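Local coordinates for ricin B lectin (Clostridium thermocellum, PDB 3VSF), which is an exo-beta-1,3-galactanase, a glycoside hydrolase family 43 enzyme that probably removes sugar from the ends of beta-1,3-galactan and carries a ricin-type lectin domain that binds galactose, at residues A[110-114]-A[115-119]; A[227-231]-A[232-236]; A[378-382]-A[383-387]. All blocks are in the same frame, centred on the assembly; numbering follows the deposited sequence.

Interaction 1: residues A[110-114]-A[115-119]; sequences PELNH and CNIER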
ATOM      1  N   PRO A 110      27.000  -2.864  22.027  1.00 89.61           N
ATOM      2  CA  PRO A 110      28.250  -2.239  21.582  1.00 90.61           C
ATOM      3  C   PRO A 110      28.306  -2.045  20.069  1.00 87.94           C
ATOM      4  O   PRO A 110      28.791  -1.015  19.601  1.00 88.79           O
ATOM      5  CB  PRO A 110      29.319  -3.244  22.026  1.00 89.24           C
ATOM      6  CG  PRO A 110      28.598  -4.544  22.134  1.00 90.59           C
ATOM      7  CD  PRO A 110      27.232  -4.189  22.628  1.00 90.03           C
ATOM      8  N   GLU A 111      27.819  -3.025  19.315  1.00 83.75           N
ATOM      9  CA  GLU A 111      27.860  -2.948  17.859  1.00 82.71           C
ATOM     10  C   GLU A 111      26.708  -2.117  17.300  1.00 81.97           C
ATOM     11  O   GLU A 111      26.639  -1.867  16.097  1.00 78.43           O
ATOM     12  CB  GLU A 111      27.861  -4.348  17.239  1.00 79.08           C
ATOM     13  CG  GLU A 111      26.661  -5.201  17.606  1.00 77.58           C
ATOM     14  CD  GLU A 111      26.714  -6.575  16.969  1.00 77.47           C
ATOM     15  OE1 GLU A 111      27.668  -6.843  16.209  1.00 76.88           O
ATOM     16  OE2 GLU A 111      25.804  -7.389  17.228  1.00 77.45           O
ATOM     17  N   LEU A 112      25.808  -1.690  18.178  1.00 83.53           N
ATOM     18  CA  LEU A 112      24.697  -0.836  17.773  1.00 82.19           C
ATOM     19  C   LEU A 112      25.070   0.637  17.901  1.00 83.97           C
ATOM     20  O   LEU A 112      24.272   1.518  17.582  1.00 87.77           O
ATOM     21  CB  LEU A 112      23.447  -1.139  18.601  1.00 80.39           C
ATOM     22  CG  LEU A 112      22.847  -2.537  18.442  1.00 80.36           C
ATOM     23  CD1 LEU A 112      21.601  -2.682  19.302  1.00 78.79           C
ATOM     24  CD2 LEU A 112      22.533  -2.824  16.982  1.00 77.12           C
ATOM     25  N   ASN A 113      26.285   0.897  18.370  1.00 85.20           N
ATOM     26  CA  ASN A 113      26.771   2.263  18.521  1.00 86.98           C
ATOM     27  C   ASN A 113      26.973   2.951  17.176  1.00 84.01           C
ATOM     28  O   ASN A 113      26.397   4.005  16.912  1.00 86.57           O
ATOM     29  CB  ASN A 113      28.075   2.284  19.322  1.00 91.07           C
ATOM     30  CG  ASN A 113      27.869   1.946  20.786  1.00 89.27           C
ATOM     31  OD1 ASN A 113      27.632   0.792  21.141  1.00 85.78           O
ATOM     32  ND2 ASN A 113      27.963   2.954  21.646  1.00 88.59           N
ATOM     33  N   HIS A 114      27.790   2.342  16.327  1.00 84.14           N
ATOM     34  CA  HIS A 114      28.110   2.918  15.028  1.00 85.17           C
ATOM     35  C   HIS A 114      27.719   1.954  13.912  1.00 84.40           C
ATOM     36  O   HIS A 114      28.552   1.194  13.417  1.00 84.60           O
ATOM     37  CB  HIS A 114      29.605   3.237  14.956  1.00 84.91           C
ATOM     38  CG  HIS A 114      30.007   3.989  13.727  1.00 90.00           C
ATOM     39  ND1 HIS A 114      29.906   5.361  13.626  1.00 92.89           N
ATOM     40  CD2 HIS A 114      30.518   3.563  12.548  1.00 89.30           C
ATOM     41  CE1 HIS A 114      30.334   5.746  12.437  1.00 91.71           C
ATOM     42  NE2 HIS A 114      30.712   4.674  11.763  1.00 91.58           N
ATOM     43  N   CYS A 115      26.447   1.986  13.521  1.00 82.44           N
ATOM     44  CA  CYS A 115      25.938   1.053  12.519  1.00 80.60           C
ATOM     45  C   CYS A 115      24.673   1.555  11.827  1.00 79.25           C
ATOM     46  O   CYS A 115      24.123   2.597  12.183  1.00 78.89           O
ATOM     47  CB  CYS A 115      25.649  -0.304  13.164  1.00 76.97           C
ATOM     48  SG  CYS A 115      24.200  -0.312  14.249  1.00 78.63           S
ATOM     49  N   ASN A 116      24.221   0.793  10.836  1.00 78.75           N
ATOM     50  CA  ASN A 116      22.969   1.074  10.145  1.00 76.38           C
ATOM     51  C   ASN A 116      21.931   0.001  10.446  1.00 75.78           C
ATOM     52  O   ASN A 116      22.178  -1.186  10.237  1.00 76.40           O
ATOM     53  CB  ASN A 116      23.189   1.149   8.633  1.00 74.40           C
ATOM     54  CG  ASN A 116      24.182   2.223   8.238  1.00 81.82           C
ATOM     55  OD1 ASN A 116      25.156   1.954   7.534  1.00 81.71           O
ATOM     56  ND2 ASN A 116      23.937   3.450   8.684  1.00 81.00           N
ATOM     57  N   ILE A 117      20.772   0.417  10.941  1.00 75.41           N
ATOM     58  CA  ILE A 117      19.662  -0.506  11.143  1.00 74.43           C
ATOM     59  C   ILE A 117      18.413  -0.002  10.433  1.00 76.09           C
ATOM     60  O   ILE A 117      17.990   1.135  10.634  1.00 77.58           O
ATOM     61  CB  ILE A 117      19.358  -0.733  12.633  1.00 75.65           C
ATOM     62  CG1 ILE A 117      20.352  -1.733  13.223  1.00 77.23           C
ATOM     63  CG2 ILE A 117      17.940  -1.248  12.813  1.00 76.26           C
ATOM     64  CD1 ILE A 117      19.917  -2.314  14.547  1.00 79.40           C
ATOM     65  N   GLU A 118      17.831  -0.853   9.596  1.00 72.59           N
ATOM     66  CA  GLU A 118      16.667  -0.465   8.816  1.00 73.93           C
ATOM     67  C   GLU A 118      15.684  -1.619   8.646  1.00 72.62           C
ATOM     68  O   GLU A 118      16.065  -2.789   8.698  1.00 69.47           O
ATOM     69  CB  GLU A 118      17.096   0.089   7.456  1.00 74.69           C
ATOM     70  CG  GLU A 118      17.960  -0.853   6.632  1.00 73.46           C
ATOM     71  CD  GLU A 118      18.646  -0.149   5.474  1.00 77.56           C
ATOM     72  OE1 GLU A 118      18.838  -0.786   4.416  1.00 79.30           O
ATOM     73  OE2 GLU A 118      18.998   1.040   5.621  1.00 72.48           O
ATOM     74  N   ARG A 119      14.417  -1.271   8.445  1.00 70.53           N
ATOM     75  CA  ARG A 119      13.348  -2.254   8.290  1.00 70.30           C
ATOM     76  C   ARG A 119      13.242  -3.211   9.476  1.00 69.74           C
ATOM     77  O   ARG A 119      13.291  -4.428   9.300  1.00 68.42           O
ATOM     78  CB  ARG A 119      13.522  -3.037   6.986  1.00 70.00           C
ATOM     79  CG  ARG A 119      13.522  -2.157   5.753  1.00 67.17           C
ATOM     80  CD  ARG A 119      13.483  -2.975   4.477  1.00 68.60           C
ATOM     81  NE  ARG A 119      13.306  -2.120   3.309  1.00 69.26           N
ATOM     82  CZ  ARG A 119      12.136  -1.625   2.920  1.00 70.80           C
ATOM     83  NH1 ARG A 119      11.036  -1.902   3.608  1.00 68.75           N
ATOM     84  NH2 ARG A 119      12.064  -0.852   1.845  1.00 71.55           N
TER
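Leu112 and Ile117 bring their outer methyls together, CD2 to CD1 at 3.6 Å, with the sulfur of Cys115 alongside, turned back against the loop before it. The thiol owes this position to its first torsion: SG lies between the backbone N and the carbonyl carbon (chi1 72°), so it comes to rest 3.6 Å from Leu112 CA and 4.1 Å from Leu112 CD2. The side chain of Leu112 meets both Cys115 and Ile117 with its CD2 branch. Ile117 meets it with the far end of its longer branch; CG1 stands anti to the carbonyl carbon (chi1 -80°), and a nearly extended chi2 carries CD1 outward, the two chains passing at a slant. His114 behaves differently, its side chain resting on Leu82 and Ile141. Strand 116-124 begins just after the bend, as the first strand of a propeller blade, and the next strand covers the apolar cluster: Trp137 packs on Leu112 and Cys115, Met135 on Ile117. The indole N-H of Trp137 also bonds to the carbonyl of Glu111, whose carboxylate OE2 is held by Tyr162. Branched aliphatic groups suit this buried side, and a small, polarisable thiol suits a place against the backbone of Glu111 and Leu112. Across the contact the touching is largely apolar, consistent with dispersion between Leu112, Cys115 and Ile117, while polar support for the loop comes from bonds to other strands.

Interaction 2: residues A[227-231]-A[232-236]; sequences KLFVG and QQREA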
ATOM      1  N   LYS A 227      13.941 -20.538  -1.804  1.00 72.87           N
ATOM      2  CA  LYS A 227      14.466 -19.393  -2.535  1.00 74.46           C
ATOM      3  C   LYS A 227      13.388 -18.891  -3.489  1.00 72.43           C
ATOM      4  O   LYS A 227      12.857 -19.657  -4.291  1.00 73.27           O
ATOM      5  CB  LYS A 227      15.722 -19.779  -3.318  1.00 75.10           C
ATOM      6  CG  LYS A 227      16.889 -20.227  -2.453  1.00 73.47           C
ATOM      7  CD  LYS A 227      18.111 -20.543  -3.302  1.00 75.92           C
ATOM      8  CE  LYS A 227      19.300 -20.940  -2.440  1.00 75.70           C
ATOM      9  NZ  LYS A 227      20.510 -21.223  -3.259  1.00 72.42           N
ATOM     10  N   LEU A 228      13.067 -17.605  -3.399  1.00 72.21           N
ATOM     11  CA  LEU A 228      11.951 -17.049  -4.158  1.00 73.37           C
ATOM     12  C   LEU A 228      12.376 -15.958  -5.135  1.00 73.88           C
ATOM     13  O   LEU A 228      13.090 -15.024  -4.768  1.00 72.53           O
ATOM     14  CB  LEU A 228      10.888 -16.503  -3.203  1.00 68.61           C
ATOM     15  CG  LEU A 228      10.383 -17.481  -2.140  1.00 68.56           C
ATOM     16  CD1 LEU A 228       9.427 -16.785  -1.184  1.00 70.02           C
ATOM     17  CD2 LEU A 228       9.720 -18.684  -2.790  1.00 70.28           C
ATOM     18  N   PHE A 229      11.925 -16.083  -6.380  1.00 73.01           N
ATOM     19  CA  PHE A 229      12.157 -15.062  -7.396  1.00 75.80           C
ATOM     20  C   PHE A 229      13.645 -14.812  -7.619  1.00 75.53           C
ATOM     21  O   PHE A 229      14.127 -13.691  -7.456  1.00 74.82           O
ATOM     22  CB  PHE A 229      11.452 -13.762  -7.006  1.00 76.95           C
ATOM     23  CG  PHE A 229       9.992 -13.936  -6.703  1.00 75.82           C
ATOM     24  CD1 PHE A 229       9.229 -14.856  -7.405  1.00 75.45           C
ATOM     25  CD2 PHE A 229       9.383 -13.191  -5.707  1.00 74.70           C
ATOM     26  CE1 PHE A 229       7.886 -15.022  -7.127  1.00 74.74           C
ATOM     27  CE2 PHE A 229       8.041 -13.352  -5.423  1.00 75.40           C
ATOM     28  CZ  PHE A 229       7.292 -14.269  -6.134  1.00 78.45           C
ATOM     29  N   VAL A 230      14.365 -15.863  -7.998  1.00 75.74           N
ATOM     30  CA  VAL A 230      15.807 -15.777  -8.196  1.00 74.98           C
ATOM     31  C   VAL A 230      16.168 -14.920  -9.408  1.00 73.99           C
ATOM     32  O   VAL A 230      15.546 -15.025 -10.465  1.00 75.70           O
ATOM     33  CB  VAL A 230      16.438 -17.177  -8.346  1.00 75.76           C
ATOM     34  CG1 VAL A 230      16.216 -17.994  -7.084  1.00 72.32           C
ATOM     35  CG2 VAL A 230      15.863 -17.896  -9.557  1.00 77.09           C
ATOM     36  N   GLY A 231      17.172 -14.065  -9.240  1.00 74.86           N
ATOM     37  CA  GLY A 231      17.659 -13.226 -10.319  1.00 76.44           C
ATOM     38  C   GLY A 231      16.697 -12.130 -10.734  1.00 77.50           C
ATOM     39  O   GLY A 231      16.974 -11.372 -11.665  1.00 79.16           O
ATOM     40  N   GLN A 232      15.565 -12.040 -10.044  1.00 75.57           N
ATOM     41  CA  GLN A 232      14.546 -11.051 -10.380  1.00 76.09           C
ATOM     42  C   GLN A 232      14.698  -9.778  -9.550  1.00 75.56           C
ATOM     43  O   GLN A 232      14.059  -8.762  -9.829  1.00 77.14           O
ATOM     44  CB  GLN A 232      13.147 -11.651 -10.229  1.00 74.44           C
ATOM     45  CG  GLN A 232      12.893 -12.822 -11.173  1.00 76.50           C
ATOM     46  CD  GLN A 232      11.558 -13.498 -10.933  1.00 82.53           C
ATOM     47  OE1 GLN A 232      10.788 -13.085 -10.067  1.00 83.37           O
ATOM     48  NE2 GLN A 232      11.278 -14.544 -11.701  1.00 82.06           N
ATOM     49  N   GLN A 233      15.547  -9.843  -8.529  1.00 71.60           N
ATOM     50  CA  GLN A 233      15.958  -8.657  -7.783  1.00 72.25           C
ATOM     51  C   GLN A 233      14.782  -7.909  -7.152  1.00 70.91           C
ATOM     52  O   GLN A 233      14.580  -6.723  -7.411  1.00 69.74           O
ATOM     53  CB  GLN A 233      16.755  -7.723  -8.698  1.00 74.57           C
ATOM     54  CG  GLN A 233      17.547  -6.643  -7.982  1.00 76.77           C
ATOM     55  CD  GLN A 233      18.451  -5.871  -8.927  1.00 80.21           C
ATOM     56  OE1 GLN A 233      18.577  -6.216 -10.102  1.00 79.38           O
ATOM     57  NE2 GLN A 233      19.084  -4.822  -8.417  1.00 82.44           N
ATOM     58  N   ARG A 234      14.014  -8.607  -6.321  1.00 69.36           N
ATOM     59  CA  ARG A 234      12.889  -7.992  -5.623  1.00 66.86           C
ATOM     60  C   ARG A 234      13.296  -7.552  -4.220  1.00 68.48           C
ATOM     61  O   ARG A 234      14.032  -8.256  -3.529  1.00 73.44           O
ATOM     62  CB  ARG A 234      11.704  -8.957  -5.553  1.00 71.63           C
ATOM     63  CG  ARG A 234      11.239  -9.470  -6.908  1.00 71.47           C
ATOM     64  CD  ARG A 234      10.983  -8.326  -7.874  1.00 66.97           C
ATOM     65  NE  ARG A 234       9.961  -7.409  -7.381  1.00 68.14           N
ATOM     66  CZ  ARG A 234       9.589  -6.299  -8.010  1.00 66.20           C
ATOM     67  NH1 ARG A 234      10.158  -5.962  -9.159  1.00 65.38           N
ATOM     68  NH2 ARG A 234       8.649  -5.522  -7.489  1.00 64.16           N
ATOM     69  N   GLU A 235      12.812  -6.385  -3.802  1.00 65.82           N
ATOM     70  CA  GLU A 235      13.178  -5.826  -2.504  1.00 64.61           C
ATOM     71  C   GLU A 235      11.956  -5.527  -1.639  1.00 65.83           C
ATOM     72  O   GLU A 235      10.827  -5.824  -2.023  1.00 70.38           O
ATOM     73  CB  GLU A 235      14.004  -4.551  -2.689  1.00 67.78           C
ATOM     74  CG  GLU A 235      15.165  -4.708  -3.653  1.00 71.82           C
ATOM     75  CD  GLU A 235      16.052  -5.885  -3.306  1.00 72.40           C
ATOM     76  OE1 GLU A 235      16.385  -6.049  -2.113  1.00 75.69           O
ATOM     77  OE2 GLU A 235      16.406  -6.653  -4.224  1.00 71.51           O
ATOM     78  N   ALA A 236      12.202  -4.939  -0.472  1.00 66.64           N
ATOM     79  CA  ALA A 236      11.142  -4.573   0.467  1.00 65.94           C
ATOM     80  C   ALA A 236       9.994  -5.580   0.494  1.00 65.37           C
ATOM     81  O   ALA A 236       8.837  -5.210   0.290  1.00 68.22           O
ATOM     82  CB  ALA A 236      10.618  -3.181   0.151  1.00 62.58           C
TER
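A type II beta turn from Phe229 to Gln232 carries the chain out of strand 221-228, the last strand of one propeller blade, toward strand 237-241, which opens the next. Its closing bond, Gln232 N to Phe229 O, is weak at 3.4 Å although fairly straight at 156°. Glycine suits the third position, because Gly231 has the positive phi usual there, which glycine adopts easily; its N-H bonds to Asp208. Across the turn the side chain of Gln232 folds back over its start. CG stands beside the backbone N (chi1 -62°), passing 3.5 Å from Val230 O, and the extended remainder brings the amide oxygen to Phe229, with OE1 3.2 Å from CB and 3.6 Å from ring atom CD1. Amide and ring planes are only 13° apart, yet the oxygen approaches the ring obliquely, beside its inner end. The Phe229 side chain also packs on Leu248, Leu209 and Ala264, joining the turn to neighbouring strands of both blades. Just past the turn, Arg234 brings its aliphatic CG to 4.3 Å from Phe229 CB; the guanidinium end is occupied by Thr250, through NE, and more weakly by the carbonyl of Gln260. A long side chain serves here, since the apolar stem lies near Phe229 while the charged end reaches Thr250 and Gln260. The link within the turn is one weak backbone bond plus van der Waals touches of amide and benzyl group, while Asp208 and the strands that Phe229 packs on tie it to the blades.

Interaction 3: residues A[378-382]-A[383-387]; sequences DGSVD and NAAQI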
ATOM      1  N   ASP A 378     -25.095  -3.179 -15.633  1.00 64.13           N
ATOM      2  CA  ASP A 378     -25.637  -4.156 -14.692  1.00 61.47           C
ATOM      3  C   ASP A 378     -25.422  -3.729 -13.245  1.00 62.27           C
ATOM      4  O   ASP A 378     -25.438  -4.560 -12.337  1.00 64.43           O
ATOM      5  CB  ASP A 378     -25.023  -5.538 -14.933  1.00 61.71           C
ATOM      6  CG  ASP A 378     -25.420  -6.127 -16.274  1.00 65.84           C
ATOM      7  OD1 ASP A 378     -26.558  -5.878 -16.722  1.00 68.77           O
ATOM      8  OD2 ASP A 378     -24.593  -6.841 -16.880  1.00 64.42           O
ATOM      9  N   GLY A 379     -25.227  -2.431 -13.037  1.00 62.08           N
ATOM     10  CA  GLY A 379     -24.980  -1.896 -11.710  1.00 60.33           C
ATOM     11  C   GLY A 379     -23.898  -2.666 -10.978  1.00 63.39           C
ATOM     12  O   GLY A 379     -23.962  -2.840  -9.762  1.00 62.97           O
ATOM     13  N   SER A 380     -22.899  -3.125 -11.726  1.00 67.81           N
ATOM     14  CA  SER A 380     -21.834  -3.947 -11.165  1.00 63.01           C
ATOM     15  C   SER A 380     -20.844  -3.126 -10.345  1.00 61.04           C
ATOM     16  O   SER A 380     -20.645  -1.938 -10.594  1.00 62.55           O
ATOM     17  CB  SER A 380     -21.095  -4.694 -12.278  1.00 63.18           C
ATOM     18  OG  SER A 380     -20.058  -5.505 -11.751  1.00 66.94           O
ATOM     19  N   VAL A 381     -20.231  -3.773  -9.360  1.00 61.63           N
ATOM     20  CA  VAL A 381     -19.189  -3.143  -8.560  1.00 65.32           C
ATOM     21  C   VAL A 381     -17.830  -3.706  -8.951  1.00 64.13           C
ATOM     22  O   VAL A 381     -16.804  -3.333  -8.384  1.00 63.62           O
ATOM     23  CB  VAL A 381     -19.418  -3.357  -7.053  1.00 67.12           C
ATOM     24  CG1 VAL A 381     -20.629  -2.564  -6.583  1.00 69.53           C
ATOM     25  CG2 VAL A 381     -19.583  -4.838  -6.746  1.00 63.25           C
ATOM     26  N   ASP A 382     -17.836  -4.612  -9.924  1.00 64.18           N
ATOM     27  CA  ASP A 382     -16.608  -5.221 -10.419  1.00 64.91           C
ATOM     28  C   ASP A 382     -15.661  -4.169 -10.983  1.00 63.79           C
ATOM     29  O   ASP A 382     -16.092  -3.111 -11.438  1.00 63.53           O
ATOM     30  CB  ASP A 382     -16.923  -6.267 -11.491  1.00 62.96           C
ATOM     31  CG  ASP A 382     -17.607  -7.494 -10.925  1.00 68.02           C
ATOM     32  OD1 ASP A 382     -18.028  -7.451  -9.751  1.00 71.38           O
ATOM     33  OD2 ASP A 382     -17.727  -8.500 -11.656  1.00 67.35           O
ATOM     34  N   ASN A 383     -14.367  -4.468 -10.949  1.00 62.98           N
ATOM     35  CA  ASN A 383     -13.365  -3.556 -11.477  1.00 61.40           C
ATOM     36  C   ASN A 383     -13.360  -3.573 -13.002  1.00 60.75           C
ATOM     37  O   ASN A 383     -13.533  -4.626 -13.618  1.00 62.87           O
ATOM     38  CB  ASN A 383     -11.979  -3.916 -10.936  1.00 60.31           C
ATOM     39  CG  ASN A 383     -10.975  -2.797 -11.115  1.00 62.21           C
ATOM     40  OD1 ASN A 383     -11.333  -1.617 -11.104  1.00 59.19           O
ATOM     41  ND2 ASN A 383      -9.707  -3.160 -11.284  1.00 56.52           N
ATOM     42  N   ALA A 384     -13.170  -2.401 -13.603  1.00 59.05           N
ATOM     43  CA  ALA A 384     -13.137  -2.260 -15.058  1.00 58.01           C
ATOM     44  C   ALA A 384     -14.503  -2.480 -15.706  1.00 60.40           C
ATOM     45  O   ALA A 384     -14.595  -2.725 -16.909  1.00 61.61           O
ATOM     46  CB  ALA A 384     -12.095  -3.193 -15.667  1.00 53.40           C
ATOM     47  N   ALA A 385     -15.561  -2.390 -14.906  1.00 60.12           N
ATOM     48  CA  ALA A 385     -16.918  -2.538 -15.420  1.00 57.14           C
ATOM     49  C   ALA A 385     -17.250  -1.414 -16.399  1.00 56.51           C
ATOM     50  O   ALA A 385     -16.892  -0.258 -16.173  1.00 55.54           O
ATOM     51  CB  ALA A 385     -17.921  -2.565 -14.278  1.00 57.04           C
ATOM     52  N   GLN A 386     -17.934  -1.763 -17.483  1.00 55.32           N
ATOM     53  CA  GLN A 386     -18.276  -0.801 -18.526  1.00 50.09           C
ATOM     54  C   GLN A 386     -19.253   0.258 -18.029  1.00 53.72           C
ATOM     55  O   GLN A 386     -20.211  -0.051 -17.320  1.00 55.21           O
ATOM     56  CB  GLN A 386     -18.866  -1.523 -19.740  1.00 52.56           C
ATOM     57  CG  GLN A 386     -19.399  -0.593 -20.823  1.00 52.77           C
ATOM     58  CD  GLN A 386     -18.296   0.132 -21.566  1.00 54.43           C
ATOM     59  OE1 GLN A 386     -17.351  -0.486 -22.053  1.00 55.18           O
ATOM     60  NE2 GLN A 386     -18.410   1.453 -21.654  1.00 51.47           N
ATOM     61  N   ILE A 387     -19.005   1.509 -18.405  1.00 54.03           N
ATOM     62  CA  ILE A 387     -19.896   2.608 -18.053  1.00 51.15           C
ATOM     63  C   ILE A 387     -20.937   2.819 -19.145  1.00 53.49           C
ATOM     64  O   ILE A 387     -20.597   2.975 -20.318  1.00 55.75           O
ATOM     65  CB  ILE A 387     -19.122   3.923 -17.837  1.00 47.72           C
ATOM     66  CG1 ILE A 387     -18.141   3.777 -16.670  1.00 50.25           C
ATOM     67  CG2 ILE A 387     -20.083   5.069 -17.574  1.00 47.36           C
ATOM     68  CD1 ILE A 387     -18.807   3.463 -15.347  1.00 51.26           C
TER
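Residues 378-382 run as loop into a type II beta turn from Asp382 to Ala385, after which the chain continues as strand 385-390. Asn383 takes the extended second position, and Ala384 the third, with positive phi (70°), a conformation more usual for glycine. The carbonyl of Asp382 does not pair with the amide of Ala385; it accepts from Gln436 NE2 instead, and the same side-chain amide also reaches the carbonyl of Ser380. The methyl of Ala385 comes up to this Asp382 carbonyl, CB 3.4 Å from Asp382 O, and lies 4.3 Å from the CB of Ser380, so a short side chain suits the inside of the bend. The turn joins strands 373-376 and 385-390, an antiparallel pair in the lectin domain, whose fold is a beta-trefoil built of such hairpins. Asp422 and Asp425, which bind beta-D-galactose in a structure of this protein, have side chains about 8 Å from that of Ala384, so the turn is close to a sugar site. Ser380 forms an ST turn: its hydroxyl stands anti to the backbone N (chi1 -180°), and OG receives the N-H of Asp382 at 3.0 Å and 159°. Serine is apt here because its short hydroxyl-bearing side chain can accept from the N-H two residues on. Asp382 turns its carboxylate away from the turn. Asn383 reaches strand 432-437, packing on Tyr437, and OD1 accepts weakly from the backbone N of Thr438. Farther on, Gln386 bends along its own strand, and NE2 donates to Ile387 O at 3.0 Å, nearly in line with its N-H but tilted from the carbonyl plane.

In the fold
Along the chain the three contacts come in series, with interactions 1 and 2 in the five-bladed propeller of the family 43 domain and interaction 3 in the beta-trefoil. Interactions 1 and 2, with centres 25 Å apart, each lead into the first strand of a four-stranded blade, 116-124 and 237-241. They touch where Arg119 packs on Ala236, and Asp186 links them further, forming a salt bridge with Arg119 and a weak bond with Ala236 N. Interaction 3 lies about 51 Å from interaction 1 and 35 Å from interaction 2, centre to centre. The propeller, probably the hydrolase part, and the galactose-binding trefoil are distinct modules of one chain, and the contacts fall accordingly.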